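Local coordinates for cell division control protein (Pyrococcus abyssi, PDB 6RPP), which is an intein of the HINT fold, which probably excises itself from its host MCM helicase by protein splicing and joins the flanking protein segments, at residues Y7-V12 against F158-I163; L13-R18 against D50-S55; G22-R27 against Y148-P153; V41-Y46 against W72-P77. The protein carries 2 engineered substitutions. All blocks are in the same frame, centred on the assembly; numbering follows the deposited sequence.

Contact 1 of 4, residues Y7-V12 against F158-I163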
# COMPACT_ATOMS: atom_id res chain seq x y z
N TYR A 7 -7.91 -2.25 5.30
CA TYR A 7 -8.65 -3.32 4.61
C TYR A 7 -9.20 -2.88 3.26
O TYR A 7 -9.12 -3.63 2.25
CB TYR A 7 -9.79 -3.79 5.50
CG TYR A 7 -10.46 -5.07 5.07
CD1 TYR A 7 -11.25 -5.10 3.95
CD2 TYR A 7 -10.37 -6.19 5.86
CE1 TYR A 7 -11.88 -6.27 3.57
CE2 TYR A 7 -11.04 -7.36 5.50
CZ TYR A 7 -11.74 -7.38 4.33
OH TYR A 7 -12.40 -8.55 3.97
N GLU A 8 -9.80 -1.70 3.21
CA GLU A 8 -10.62 -1.31 2.05
C GLU A 8 -9.79 -0.70 0.93
O GLU A 8 -10.38 -0.33 -0.11
CB GLU A 8 -11.73 -0.36 2.44
CG GLU A 8 -12.76 -0.99 3.37
CD GLU A 8 -13.90 -0.05 3.71
OE1 GLU A 8 -13.66 0.96 4.43
OE2 GLU A 8 -15.03 -0.29 3.29
N THR A 9 -8.48 -0.51 1.13
CA THR A 9 -7.60 -0.06 0.05
C THR A 9 -7.74 -1.04 -1.11
O THR A 9 -7.56 -2.23 -0.91
CB THR A 9 -6.16 -0.05 0.54
OG1 THR A 9 -6.10 0.66 1.81
CG2 THR A 9 -5.21 0.63 -0.46
N GLU A 10 -8.12 -0.56 -2.31
CA GLU A 10 -8.42 -1.46 -3.42
C GLU A 10 -7.23 -1.61 -4.36
O GLU A 10 -6.79 -0.64 -5.00
CB GLU A 10 -9.65 -0.96 -4.19
CG GLU A 10 -10.92 -1.01 -3.36
CD GLU A 10 -12.23 -0.86 -4.11
OE1 GLU A 10 -12.25 -0.66 -5.36
OE2 GLU A 10 -13.31 -0.91 -3.42
N VAL A 11 -6.69 -2.83 -4.43
CA VAL A 11 -5.53 -3.15 -5.27
C VAL A 11 -5.99 -3.37 -6.69
O VAL A 11 -6.93 -4.15 -6.93
CB VAL A 11 -4.85 -4.42 -4.74
CG1 VAL A 11 -3.65 -4.78 -5.56
CG2 VAL A 11 -4.43 -4.19 -3.23
N VAL A 12 -5.33 -2.70 -7.64
CA VAL A 12 -5.59 -2.96 -9.06
C VAL A 12 -4.87 -4.24 -9.50
O VAL A 12 -3.65 -4.37 -9.42
CB VAL A 12 -5.17 -1.75 -9.90
CG1 VAL A 12 -5.49 -1.98 -11.40
CG2 VAL A 12 -5.88 -0.52 -9.43
N PHE A 158 2.75 -1.29 -5.21
CA PHE A 158 1.60 -1.73 -6.01
C PHE A 158 0.61 -0.59 -6.09
O PHE A 158 0.51 0.23 -5.17
CB PHE A 158 0.90 -2.99 -5.44
CG PHE A 158 0.51 -2.84 -3.98
CD1 PHE A 158 -0.75 -2.33 -3.62
CD2 PHE A 158 1.39 -3.22 -2.95
CE1 PHE A 158 -1.15 -2.14 -2.32
CE2 PHE A 158 1.02 -3.05 -1.61
CZ PHE A 158 -0.23 -2.53 -1.28
N LEU A 159 -0.11 -0.54 -7.21
CA LEU A 159 -1.16 0.48 -7.41
C LEU A 159 -2.41 0.15 -6.62
O LEU A 159 -3.00 -0.93 -6.78
CB LEU A 159 -1.50 0.55 -8.89
CG LEU A 159 -2.55 1.60 -9.27
CD1 LEU A 159 -2.12 3.04 -8.88
CD2 LEU A 159 -2.73 1.44 -10.82
N ALA A 160 -2.85 1.11 -5.78
CA ALA A 160 -4.09 0.93 -5.05
C ALA A 160 -4.63 2.31 -4.70
O ALA A 160 -3.87 3.19 -4.33
CB ALA A 160 -3.84 0.08 -3.78
N ASN A 161 -5.95 2.46 -4.85
CA ASN A 161 -6.62 3.75 -4.57
C ASN A 161 -6.00 4.87 -5.41
O ASN A 161 -5.98 6.04 -4.99
CB ASN A 161 -6.57 4.10 -3.08
CG ASN A 161 -7.60 3.35 -2.27
OD1 ASN A 161 -8.08 2.30 -2.69
ND2 ASN A 161 -7.97 3.89 -1.12
N GLY A 162 -5.49 4.52 -6.60
CA GLY A 162 -4.86 5.47 -7.49
C GLY A 162 -3.49 5.95 -7.06
O GLY A 162 -2.98 6.90 -7.67
N ILE A 163 -2.87 5.33 -6.03
CA ILE A 163 -1.57 5.70 -5.50
C ILE A 163 -0.61 4.52 -5.67
O ILE A 163 -1.02 3.38 -5.54
CB ILE A 163 -1.72 6.05 -4.00
CG1 ILE A 163 -2.64 7.28 -3.83
CG2 ILE A 163 -0.35 6.30 -3.34
CD1 ILE A 163 -3.05 7.54 -2.40
O HOH W 1 -10.27 2.62 0.28
O HOH W 2 -1.72 -2.92 -8.31
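V11 and A160 bring their CA atoms to 4.3 Å in a single isolated bridge, where the short strand 10-11 runs into the end of strand 157-160 with the two touching parts 123° apart. From there the backbones bond on both sides of the bridge. V12 N gives a nearly straight bond to L159 O at 3.0 Å, while N161 N reaches E10 O at 3.2 Å along a more bent path, and the CA-H of A160 leans on that same E10 oxygen. The N161 side chain completes the grip on E10. With CG beside its own backbone N (chi1 -79°), it turns OD1 back to accept E10 N at 2.9 Å, almost straight at 172°, so one residue holds both the N-H and the C=O of E10. N161 and G162 are the two central residues of a type I' turn, which joins strands 157-160 and 163-166 into a hairpin near the C-terminal end of this HINT-fold intein. The N161 ND2 goes to R90 O and to a water, and that water makes a weak bond to E8 O. E10 sends its carboxylate the other way, to R18. Apolar groups line the rest. T9 CG2 faces A160 CB at 3.6 Å, its OG1 being turned to D6 O. V11 CG2 meets F158 CE1 obliquely at 4.0 Å, the valine crossing the ring side chain at about a right angle. V12 and L159 instead lie alongside each other, pointing the same way, with V12 CG2 resting on L159 CG.

Contact 2 of 4, residues L13-R18 against D50-S55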
# COMPACT_ATOMS: atom_id res chain seq x y z
N LEU A 13 -5.65 -5.24 -9.88
CA LEU A 13 -5.08 -6.48 -10.37
C LEU A 13 -4.80 -6.38 -11.87
O LEU A 13 -5.51 -5.71 -12.61
CB LEU A 13 -6.03 -7.65 -10.08
CG LEU A 13 -6.31 -7.84 -8.60
CD1 LEU A 13 -7.43 -8.89 -8.40
CD2 LEU A 13 -5.08 -8.21 -7.84
N GLY A 14 -3.70 -7.02 -12.30
CA GLY A 14 -3.36 -6.99 -13.71
C GLY A 14 -4.27 -7.81 -14.57
O GLY A 14 -4.18 -7.72 -15.80
N ASN A 15 -5.12 -8.65 -13.96
CA ASN A 15 -5.88 -9.59 -14.76
C ASN A 15 -7.27 -9.80 -14.20
O ASN A 15 -7.82 -10.88 -14.37
CB ASN A 15 -5.13 -10.93 -14.84
CG ASN A 15 -4.76 -11.51 -13.44
OD1 ASN A 15 -5.04 -10.93 -12.37
ND2 ASN A 15 -4.14 -12.70 -13.47
N GLY A 16 -7.81 -8.82 -13.50
CA GLY A 16 -9.21 -8.85 -13.14
C GLY A 16 -9.61 -7.53 -12.53
O GLY A 16 -8.82 -6.60 -12.43
N GLU A 17 -10.86 -7.46 -12.10
CA GLU A 17 -11.33 -6.28 -11.40
C GLU A 17 -10.58 -6.08 -10.09
O GLU A 17 -10.09 -7.02 -9.49
CB GLU A 17 -12.84 -6.43 -11.20
CG GLU A 17 -13.57 -6.48 -12.52
CD GLU A 17 -15.04 -6.67 -12.32
OE1 GLU A 17 -15.47 -6.74 -11.13
OE2 GLU A 17 -15.74 -6.77 -13.35
N ARG A 18 -10.51 -4.80 -9.65
CA ARG A 18 -9.77 -4.40 -8.46
C ARG A 18 -10.46 -4.91 -7.20
O ARG A 18 -11.66 -5.23 -7.22
CB ARG A 18 -9.63 -2.87 -8.46
CG ARG A 18 -10.88 -2.06 -8.19
CD ARG A 18 -10.62 -0.58 -8.63
NE ARG A 18 -11.60 0.38 -8.20
CZ ARG A 18 -12.58 0.81 -9.00
NH1 ARG A 18 -12.69 0.28 -10.21
NH2 ARG A 18 -13.43 1.72 -8.56
N ASP A 50 -0.08 -15.51 -5.01
CA ASP A 50 0.42 -15.37 -6.37
C ASP A 50 -0.57 -14.53 -7.18
O ASP A 50 -1.46 -15.06 -7.85
CB ASP A 50 0.63 -16.76 -7.01
CG ASP A 50 1.23 -16.70 -8.40
OD1 ASP A 50 1.63 -15.63 -8.90
OD2 ASP A 50 1.35 -17.80 -9.01
N ILE A 51 -0.40 -13.22 -7.18
CA ILE A 51 -1.32 -12.35 -7.89
C ILE A 51 -0.52 -11.35 -8.70
O ILE A 51 0.69 -11.19 -8.51
CB ILE A 51 -2.28 -11.62 -6.92
CG1 ILE A 51 -1.50 -10.67 -6.05
CG2 ILE A 51 -2.99 -12.63 -6.03
CD1 ILE A 51 -2.39 -9.91 -5.12
N GLU A 52 -1.19 -10.73 -9.67
CA GLU A 52 -0.56 -9.79 -10.58
C GLU A 52 -1.04 -8.39 -10.18
O GLU A 52 -2.25 -8.15 -10.11
CB GLU A 52 -0.92 -10.12 -12.02
CG GLU A 52 -0.23 -9.26 -13.03
CD GLU A 52 -0.55 -9.68 -14.44
OE1 GLU A 52 0.40 -10.03 -15.18
OE2 GLU A 52 -1.74 -9.69 -14.80
N VAL A 53 -0.10 -7.50 -9.89
CA VAL A 53 -0.44 -6.13 -9.50
C VAL A 53 0.20 -5.24 -10.56
O VAL A 53 0.88 -5.76 -11.46
CB VAL A 53 0.08 -5.79 -8.11
CG1 VAL A 53 -0.68 -6.65 -7.06
CG2 VAL A 53 1.57 -5.95 -8.07
N TYR A 54 0.01 -3.93 -10.43
CA TYR A 54 0.72 -2.95 -11.24
C TYR A 54 1.71 -2.23 -10.33
O TYR A 54 1.34 -1.80 -9.23
CB TYR A 54 -0.24 -1.94 -11.88
CG TYR A 54 -1.02 -2.53 -13.03
CD1 TYR A 54 -0.43 -2.69 -14.28
CD2 TYR A 54 -2.33 -2.95 -12.86
CE1 TYR A 54 -1.13 -3.24 -15.31
CE2 TYR A 54 -3.04 -3.48 -13.89
CZ TYR A 54 -2.43 -3.62 -15.12
OH TYR A 54 -3.12 -4.15 -16.17
N SER A 55 2.94 -2.08 -10.82
CA SER A 55 4.00 -1.42 -10.08
C SER A 55 4.66 -0.32 -10.88
O SER A 55 4.85 -0.44 -12.09
CB SER A 55 5.01 -2.41 -9.64
OG SER A 55 4.37 -3.43 -8.89
O HOH W 3 -3.94 -11.72 -10.03
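E52 carries CG opposite its own amide nitrogen (chi1 -175°) and stays extended, which lays CG, CD and OE2 along the backbone of G14. Y54, with its CG swung beside the backbone N (chi1 -74°), brings CE2 to 3.5 Å from G14 CA, meeting it obliquely. The glycine is thus held between a carboxylate chain and an aromatic ring. G14 N bonds to E52 O at 2.9 Å, but approaches from above the carbonyl plane, well off the lone pairs; the CA-H of L13 contacts the same oxygen at 3.3 Å. E52 OE2 lies 3.3 Å from G14 O, a pair of acceptors that probably repel slightly. A second link runs through water: it donates to N15 OD1 at 2.7 Å and accepts the N-H of E52. L13 CD2 touches I51 CD1 at 4.2 Å and also rests near E52 O. At the far end of the loop R18 turns to E10. The loop connecting the short antiparallel strands 10-11 and 19-20 is thereby laid beside strand 44-56, one of the long strands of the HINT fold.

Contact 3 of 4, residues G22-R27 against Y148-P153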
# COMPACT_ATOMS: atom_id res chain seq x y z
N GLY A 22 -7.74 -6.24 2.08
CA GLY A 22 -8.12 -7.10 3.20
C GLY A 22 -8.69 -8.42 2.73
O GLY A 22 -8.45 -9.47 3.34
N GLU A 23 -9.48 -8.37 1.66
CA GLU A 23 -10.03 -9.61 1.10
C GLU A 23 -8.92 -10.51 0.56
O GLU A 23 -8.92 -11.74 0.79
CB GLU A 23 -11.02 -9.24 0.01
CG GLU A 23 -11.61 -10.45 -0.75
CD GLU A 23 -12.78 -10.06 -1.62
OE1 GLU A 23 -13.37 -8.97 -1.38
OE2 GLU A 23 -13.11 -10.84 -2.54
N ILE A 24 -8.03 -9.96 -0.26
CA ILE A 24 -6.87 -10.71 -0.78
C ILE A 24 -6.09 -11.34 0.36
O ILE A 24 -5.76 -12.54 0.31
CB ILE A 24 -5.95 -9.77 -1.59
CG1 ILE A 24 -6.66 -9.21 -2.82
CG2 ILE A 24 -4.63 -10.45 -1.97
CD1 ILE A 24 -5.87 -8.05 -3.45
N VAL A 25 -5.75 -10.55 1.39
CA VAL A 25 -4.91 -11.10 2.43
C VAL A 25 -5.64 -12.15 3.28
O VAL A 25 -5.06 -13.22 3.58
CB VAL A 25 -4.37 -9.97 3.32
CG1 VAL A 25 -3.63 -10.57 4.49
CG2 VAL A 25 -3.44 -9.10 2.49
N GLU A 26 -6.86 -11.85 3.73
CA GLU A 26 -7.53 -12.78 4.63
C GLU A 26 -7.79 -14.12 3.95
O GLU A 26 -7.71 -15.16 4.61
CB GLU A 26 -8.83 -12.17 5.13
CG GLU A 26 -8.62 -10.95 6.03
CD GLU A 26 -7.94 -11.26 7.37
OE1 GLU A 26 -7.76 -12.45 7.75
OE2 GLU A 26 -7.63 -10.27 8.07
N ARG A 27 -8.08 -14.12 2.63
CA ARG A 27 -8.26 -15.40 1.95
C ARG A 27 -6.97 -16.20 1.95
O ARG A 27 -7.00 -17.44 2.10
CB ARG A 27 -8.76 -15.17 0.52
CG ARG A 27 -8.98 -16.44 -0.31
CD ARG A 27 -9.33 -16.04 -1.74
NE ARG A 27 -9.31 -17.17 -2.68
CZ ARG A 27 -10.38 -17.61 -3.33
NH1 ARG A 27 -11.55 -17.03 -3.13
NH2 ARG A 27 -10.28 -18.64 -4.17
N TYR A 148 -2.90 -4.19 6.55
CA TYR A 148 -2.56 -5.18 5.52
C TYR A 148 -1.44 -4.69 4.61
O TYR A 148 -1.27 -3.50 4.36
CB TYR A 148 -3.79 -5.44 4.67
CG TYR A 148 -4.92 -6.05 5.50
CD1 TYR A 148 -4.94 -7.40 5.73
CD2 TYR A 148 -5.92 -5.24 6.09
CE1 TYR A 148 -5.92 -7.95 6.50
CE2 TYR A 148 -6.94 -5.80 6.87
CZ TYR A 148 -6.90 -7.17 7.07
OH TYR A 148 -7.90 -7.69 7.86
N ASP A 149 -0.72 -5.63 4.03
CA ASP A 149 0.33 -5.24 3.09
C ASP A 149 0.56 -6.42 2.16
O ASP A 149 0.10 -7.53 2.41
CB ASP A 149 1.61 -4.88 3.84
CG ASP A 149 2.65 -4.21 2.97
OD1 ASP A 149 2.25 -3.57 1.96
OD2 ASP A 149 3.84 -4.34 3.34
N LEU A 150 1.29 -6.15 1.07
CA LEU A 150 1.70 -7.19 0.13
C LEU A 150 3.19 -7.03 -0.11
O LEU A 150 3.73 -5.94 0.02
CB LEU A 150 1.01 -7.08 -1.22
CG LEU A 150 -0.51 -7.12 -1.14
CD1 LEU A 150 -1.01 -6.66 -2.50
CD2 LEU A 150 -0.96 -8.49 -0.81
N GLN A 151 3.86 -8.12 -0.46
CA GLN A 151 5.25 -8.04 -0.90
C GLN A 151 5.33 -8.11 -2.41
O GLN A 151 4.76 -9.02 -3.02
CB GLN A 151 6.10 -9.14 -0.29
CG GLN A 151 7.53 -9.10 -0.85
CD GLN A 151 8.43 -10.13 -0.24
OE1 GLN A 151 9.03 -9.89 0.81
NE2 GLN A 151 8.53 -11.29 -0.88
N VAL A 152 6.05 -7.17 -3.03
CA VAL A 152 6.21 -7.14 -4.48
C VAL A 152 7.70 -7.14 -4.81
O VAL A 152 8.35 -6.09 -4.79
CB VAL A 152 5.53 -5.93 -5.13
CG1 VAL A 152 5.67 -6.03 -6.67
CG2 VAL A 152 4.01 -5.88 -4.74
N PRO A 153 8.26 -8.29 -5.16
CA PRO A 153 9.71 -8.34 -5.38
C PRO A 153 10.13 -7.39 -6.46
O PRO A 153 9.50 -7.31 -7.51
CB PRO A 153 9.96 -9.79 -5.79
CG PRO A 153 8.86 -10.51 -4.99
CD PRO A 153 7.67 -9.63 -5.08
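The Y148 ring takes G22 on one face: G22 CA sits 3.8 Å from the ring centroid and only 1° off its normal, a CH-pi contact over the middle of the ring. At the edge, in the ring plane, lie V25 CG1 and E26 OE2. This is a helix laid across a beta sheet, the start of helix 21-35 over strand 146-151, an edge strand of the sheet that also holds 44-56 and 63-75 in this HINT-fold intein. The short axes pass 8.5 Å apart at 74°, so the helix crosses the strand steeply and G22 CA comes down over the ring. Y148 OH donates a short bond, 2.6 Å, to E26 OE2, using the anti lone pair that points away from the other carboxylate oxygen. E26 gets there by folding at chi2 (-66°), and its carboxylate stands nearly perpendicular to the ring. OE1 pairs with K73, so both oxygens of this glutamate are engaged and its rotation is probably well fixed. Y7 meets the same tyrosine with its ring roughly perpendicular. Alongside, V25 CB packs on Y148 CD1 at 3.6 Å, and the valine also lies on A71 of strand 63-75. L150 turns its tip back to the helix, where CD2 meets both I24 CG2 (4.3 Å) and V25 CG2 (4.2 Å). Next to this cluster, V25 CG2 comes to 3.9 Å from the carbonyl oxygen of D149, whose carboxylate points off the other way to bond the backbone N of A168 through OD2.

Contact 4 of 4, residues V41-Y46 against W72-P77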
# COMPACT_ATOMS: atom_id res chain seq x y z
N VAL A 41 4.52 -13.61 12.91
CA VAL A 41 5.42 -12.64 13.51
C VAL A 41 4.78 -12.16 14.81
O VAL A 41 3.61 -12.42 15.08
CB VAL A 41 5.72 -11.44 12.58
CG1 VAL A 41 6.65 -11.87 11.45
CG2 VAL A 41 4.43 -10.83 12.05
N ASP A 42 5.58 -11.45 15.62
CA ASP A 42 5.12 -11.03 16.93
C ASP A 42 3.78 -10.30 16.88
O ASP A 42 2.97 -10.41 17.81
CB ASP A 42 6.18 -10.15 17.59
CG ASP A 42 7.43 -10.92 17.94
OD1 ASP A 42 8.55 -10.39 17.74
OD2 ASP A 42 7.30 -12.08 18.39
N ASP A 43 3.51 -9.57 15.81
CA ASP A 43 2.30 -8.76 15.73
C ASP A 43 1.45 -9.11 14.51
O ASP A 43 0.75 -8.25 13.96
CB ASP A 43 2.66 -7.27 15.72
CG ASP A 43 3.31 -6.83 14.40
OD1 ASP A 43 4.03 -7.66 13.79
OD2 ASP A 43 3.09 -5.69 13.96
N GLY A 44 1.51 -10.37 14.05
CA GLY A 44 0.70 -10.66 12.87
C GLY A 44 1.16 -11.93 12.16
O GLY A 44 1.75 -12.83 12.79
N PHE A 45 0.86 -11.96 10.86
CA PHE A 45 0.88 -13.17 10.06
C PHE A 45 1.30 -12.87 8.63
O PHE A 45 1.03 -11.79 8.10
CB PHE A 45 -0.52 -13.79 10.00
CG PHE A 45 -1.16 -13.98 11.33
CD1 PHE A 45 -0.95 -15.15 12.06
CD2 PHE A 45 -1.98 -13.00 11.87
CE1 PHE A 45 -1.53 -15.34 13.30
CE2 PHE A 45 -2.55 -13.18 13.14
CZ PHE A 45 -2.34 -14.35 13.83
N TYR A 46 1.91 -13.86 7.98
CA TYR A 46 2.12 -13.79 6.54
C TYR A 46 1.71 -15.12 5.91
O TYR A 46 1.64 -16.15 6.59
CB TYR A 46 3.57 -13.45 6.16
CG TYR A 46 4.60 -14.40 6.63
CD1 TYR A 46 5.15 -14.28 7.89
CD2 TYR A 46 5.07 -15.38 5.79
CE1 TYR A 46 6.12 -15.15 8.33
CE2 TYR A 46 6.07 -16.25 6.22
CZ TYR A 46 6.58 -16.13 7.48
OH TYR A 46 7.56 -17.01 7.89
N TRP A 72 0.42 -9.98 4.04
CA TRP A 72 0.71 -9.62 5.41
C TRP A 72 -0.53 -9.11 6.12
O TRP A 72 -1.23 -8.26 5.60
CB TRP A 72 1.75 -8.49 5.45
CG TRP A 72 3.09 -8.94 5.25
CD1 TRP A 72 3.84 -8.86 4.09
CD2 TRP A 72 3.92 -9.58 6.22
NE1 TRP A 72 5.07 -9.42 4.30
CE2 TRP A 72 5.15 -9.85 5.59
CE3 TRP A 72 3.74 -9.92 7.55
CZ2 TRP A 72 6.20 -10.46 6.27
CZ3 TRP A 72 4.79 -10.51 8.23
CH2 TRP A 72 5.99 -10.78 7.59
N LYS A 73 -0.77 -9.62 7.32
CA LYS A 73 -1.86 -9.15 8.18
C LYS A 73 -1.24 -8.78 9.52
O LYS A 73 -0.65 -9.65 10.16
CB LYS A 73 -2.89 -10.26 8.40
CG LYS A 73 -3.98 -10.01 9.49
CD LYS A 73 -4.85 -11.21 9.67
CE LYS A 73 -6.09 -10.98 10.65
NZ LYS A 73 -6.97 -12.08 10.55
N ARG A 74 -1.40 -7.53 9.96
CA ARG A 74 -0.72 -7.08 11.16
C ARG A 74 -1.70 -6.37 12.07
O ARG A 74 -2.68 -5.78 11.63
CB ARG A 74 0.48 -6.14 10.85
CG ARG A 74 1.58 -6.80 10.01
CD ARG A 74 2.94 -6.12 10.23
NE ARG A 74 3.84 -6.29 9.08
CZ ARG A 74 4.91 -7.07 9.09
NH1 ARG A 74 5.25 -7.73 10.18
NH2 ARG A 74 5.67 -7.16 8.00
N THR A 75 -1.40 -6.40 13.37
CA THR A 75 -2.20 -5.63 14.31
C THR A 75 -2.17 -4.14 13.96
O THR A 75 -1.10 -3.55 13.74
CB THR A 75 -1.68 -5.86 15.74
OG1 THR A 75 -1.69 -7.26 16.02
CG2 THR A 75 -2.52 -5.16 16.78
N ALA A 76 -3.33 -3.53 13.95
CA ALA A 76 -3.38 -2.10 13.69
C ALA A 76 -2.69 -1.33 14.83
O ALA A 76 -2.81 -1.68 16.02
CB ALA A 76 -4.83 -1.65 13.56
N PRO A 77 -1.98 -0.26 14.50
CA PRO A 77 -1.50 0.64 15.55
C PRO A 77 -2.63 1.42 16.26
O PRO A 77 -3.81 1.34 15.86
CB PRO A 77 -0.55 1.57 14.78
CG PRO A 77 -1.10 1.61 13.39
CD PRO A 77 -1.59 0.17 13.13
O HOH W 4 1.30 -3.69 14.78
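F45 and K73 form an antiparallel hydrogen-bonded pair, each backbone N-H serving the other's carbonyl: F45 N to K73 O at 2.8 Å and K73 N to F45 O at 2.9 Å. Two residues on, D43 O accepts T75 N at 2.9 Å. D43 belongs to the type I turn from V41 to G44, in which V41 N bonds to G44 O and G44 N to V41 O. The D43 carboxylate is shared. Its OD2 takes a water that also donates to T75 O, while OD1 lies at the edge of the R74 guanidinium, near its plane, but at 3.8 Å from NH1, a long salt bridge. G44 and R74, like Y46 and W72, are non-hydrogen-bonded pairs, and the side chains of Y46, W72 and R74 share one face. There the W72 indole is sandwiched: R74 NH2 lies 3.3 Å above one face, and Y46 CB covers the opposite face, 3.6 Å from the centroid of the six-membered ring. The Y46 ring stands at 45° to the indole, with CD1 near W72 CH2. V41 CG1 meets the indole edge in plane. On the other face F45 runs alongside K73, CD2 to CD at 4.0 Å, and K73 NZ has its charge met by E26, with W146 as a cation-pi partner. The pairing forms one end of the hairpin of strands 44-56 and 63-75, with strand 146-151 along 63-75, strand 39-41 flanking 44-56 on its other side (backbone bond Y46 to G39), and helix 21-35 covering the F45 and K73 face through I29 and V25.

How the contacts relate
Contact 1 ties the two ends of the chain together, and the other three fall within the stretch it spans. The segments of contact 2 alternate along the chain with those of contacts 3 and 4, while contact 4 falls within the span of contact 3. Contacts 2, 3 and 4 reach one four-stranded sheet. Contacts 2 and 4 share strand 44-56, their centres 23 Å apart; contact 3 lies between, 12 Å and 11 Å from them centre to centre. It is joined to contact 4 by the pairing of strands 146-151 and 63-75 and by a salt bridge from helix 21-35. This helix and sheet lie beside the joined ends, consistent with a HINT fold bringing both splice junctions close.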